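Local coordinates for protein phytochrome Response Regulator RcpA (Tolypothrix sp. PCC 7601, PDB 1K68) that probably relays signals from a cyanobacterial phytochrome as a CheY-like response regulator, switched by phosphorylation of a receiver-domain aspartate, at residues E39-L44 against A75-D80. Sequence-based numbering, arbitrary orientation.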
loop_
_atom_site.group_PDB
_atom_site.type_symbol
_atom_site.label_atom_id
_atom_site.label_comp_id
_atom_site.label_asym_id
_atom_site.label_seq_id
_atom_site.Cartn_x
_atom_site.Cartn_y
_atom_site.Cartn_z
ATOM N N GLU A 39 -8.173 11.991 19.476
ATOM C CA GLU A 39 -7.097 11.087 19.865
ATOM C C GLU A 39 -5.770 11.786 19.662
ATOM O O GLU A 39 -4.842 11.630 20.455
ATOM C CB GLU A 39 -7.104 9.812 19.018
ATOM C CG GLU A 39 -8.380 9.010 19.090
ATOM C CD GLU A 39 -8.902 8.886 20.500
ATOM O OE1 GLU A 39 -8.137 8.442 21.387
ATOM O OE2 GLU A 39 -10.080 9.236 20.712
ATOM N N ALA A 40 -5.683 12.558 18.588
ATOM C CA ALA A 40 -4.459 13.276 18.274
ATOM C C ALA A 40 -4.012 14.128 19.456
ATOM O O ALA A 40 -2.892 13.997 19.939
ATOM C CB ALA A 40 -4.673 14.156 17.042
ATOM N N MET A 41 -4.895 15.000 19.925
ATOM C CA MET A 41 -4.555 15.870 21.042
ATOM C C MET A 41 -4.310 15.098 22.338
ATOM O O MET A 41 -3.383 15.412 23.079
ATOM C CB MET A 41 -5.650 16.912 21.243
ATOM C CG MET A 41 -5.791 17.872 20.070
ATOM S SD MET A 41 -4.211 18.639 19.677
ATOM C CE MET A 41 -4.070 19.790 21.055
ATOM N N ALA A 42 -5.132 14.090 22.609
ATOM C CA ALA A 42 -4.955 13.297 23.822
ATOM C C ALA A 42 -3.559 12.674 23.829
ATOM O O ALA A 42 -2.852 12.706 24.840
ATOM C CB ALA A 42 -6.025 12.208 23.899
ATOM N N TYR A 43 -3.164 12.115 22.689
ATOM C CA TYR A 43 -1.858 11.481 22.549
ATOM C C TYR A 43 -0.726 12.484 22.749
ATOM O O TYR A 43 0.238 12.210 23.468
ATOM C CB TYR A 43 -1.739 10.834 21.159
ATOM C CG TYR A 43 -0.506 9.978 20.961
ATOM C CD1 TYR A 43 -0.575 8.586 21.045
ATOM C CD2 TYR A 43 0.735 10.559 20.700
ATOM C CE1 TYR A 43 0.564 7.796 20.872
ATOM C CE2 TYR A 43 1.876 9.778 20.528
ATOM C CZ TYR A 43 1.784 8.402 20.616
ATOM O OH TYR A 43 2.916 7.640 20.455
ATOM N N LEU A 44 -0.837 13.650 22.115
ATOM C CA LEU A 44 0.207 14.667 22.224
ATOM C C LEU A 44 0.300 15.277 23.621
ATOM O O LEU A 44 1.378 15.678 24.052
ATOM C CB LEU A 44 -0.013 15.761 21.177
ATOM C CG LEU A 44 0.120 15.280 19.726
ATOM C CD1 LEU A 44 -0.291 16.392 18.751
ATOM C CD2 LEU A 44 1.553 14.841 19.474
ATOM N N ALA A 75 -3.948 24.519 15.225
ATOM C CA ALA A 75 -4.032 25.716 16.048
ATOM C C ALA A 75 -3.679 25.438 17.512
ATOM O O ALA A 75 -2.962 26.211 18.143
ATOM C CB ALA A 75 -5.429 26.316 15.949
ATOM N N GLU A 76 -4.175 24.329 18.048
ATOM C CA GLU A 76 -3.902 23.996 19.442
ATOM C C GLU A 76 -2.459 23.564 19.687
ATOM O O GLU A 76 -1.893 23.864 20.730
ATOM C CB GLU A 76 -4.880 22.923 19.913
ATOM C CG GLU A 76 -6.260 23.490 20.229
ATOM C CD GLU A 76 -7.329 22.426 20.330
ATOM O OE1 GLU A 76 -7.050 21.350 20.899
ATOM O OE2 GLU A 76 -8.457 22.672 19.843
ATOM N N ILE A 77 -1.863 22.872 18.725
ATOM C CA ILE A 77 -0.478 22.431 18.852
ATOM C C ILE A 77 0.505 23.602 18.783
ATOM O O ILE A 77 1.350 23.763 19.662
ATOM C CB ILE A 77 -0.110 21.432 17.733
ATOM C CG1 ILE A 77 -0.795 20.090 17.976
ATOM C CG2 ILE A 77 1.387 21.232 17.679
ATOM C CD1 ILE A 77 -0.566 19.102 16.848
ATOM N N LYS A 78 0.385 24.424 17.739
ATOM C CA LYS A 78 1.293 25.556 17.552
ATOM C C LYS A 78 1.099 26.706 18.531
ATOM O O LYS A 78 1.857 27.669 18.522
ATOM C CB LYS A 78 1.199 26.078 16.113
ATOM C CG LYS A 78 1.761 25.111 15.086
ATOM C CD LYS A 78 3.278 24.939 15.242
ATOM C CE LYS A 78 3.777 23.808 14.354
ATOM N NZ LYS A 78 5.243 23.588 14.447
ATOM N N SER A 79 0.085 26.602 19.379
ATOM C CA SER A 79 -0.176 27.633 20.373
ATOM C C SER A 79 0.311 27.143 21.740
ATOM O O SER A 79 0.525 27.930 22.658
ATOM C CB SER A 79 -1.678 27.943 20.429
ATOM O OG SER A 79 -1.938 29.091 21.221
ATOM N N ASP A 80 0.487 25.833 21.865
ATOM C CA ASP A 80 0.941 25.234 23.113
ATOM C C ASP A 80 2.424 25.523 23.354
ATOM O O ASP A 80 3.269 25.285 22.486
ATOM C CB ASP A 80 0.681 23.730 23.082
ATOM C CG ASP A 80 0.931 23.067 24.420
ATOM O OD1 ASP A 80 2.094 22.728 24.704
ATOM O OD2 ASP A 80 -0.038 22.902 25.191
#
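M41 reaches across to E76 and I77, bringing together two helices; the axes of 39-44 and 75-79 approach to 11.4 Å at 20°. At that spacing side chains rather than backbone make the contact. A40, small enough to let its helix lie close to the sheet, rests on V8. One residue on, M41 points at the partner helix; its CG stands anti to the carbonyl carbon (chi1 -65°), and further bends at chi2 and chi3 bring CE against E76 and SD beside I77 CG1. The terminal CE lies 3.4 Å from E76 CB and equally close, at 3.4 Å, to E76 OE1, while SD sits 4.1 Å from I77 CG1. Methionine suits this place because its unbranched chain can adapt to an aliphatic neighbour and a carboxylate at once. Cutting M41 back to an alanine would probably open a gap between the helices and strip E76 CB and I77 CG1 of their apolar cover. E76 turns its aliphatic part to the methyl, and its carboxylate is engaged by K68 in a salt bridge through OE2. Y43 takes no part here; its ring stacks with F6. L44, a turn beyond A40, crosses I77 at about a right angle, methyl against methyl: L44 CD1 lies 3.3 Å from I77 CD1, tighter than usual for two methyl carbons. Leucine's forked end and the unbranched CG1-CD1 arm of isoleucine are apolar and suit this buried spot; I77's CB does not point straight at helix 37-44, but that arm does reach L44. L44 and I77 both also rest on I59, so strand 58-60 floors the contact, and helices 37-44 and 70-79 pack side by side on one face of the parallel sheet of the CheY-like receiver fold.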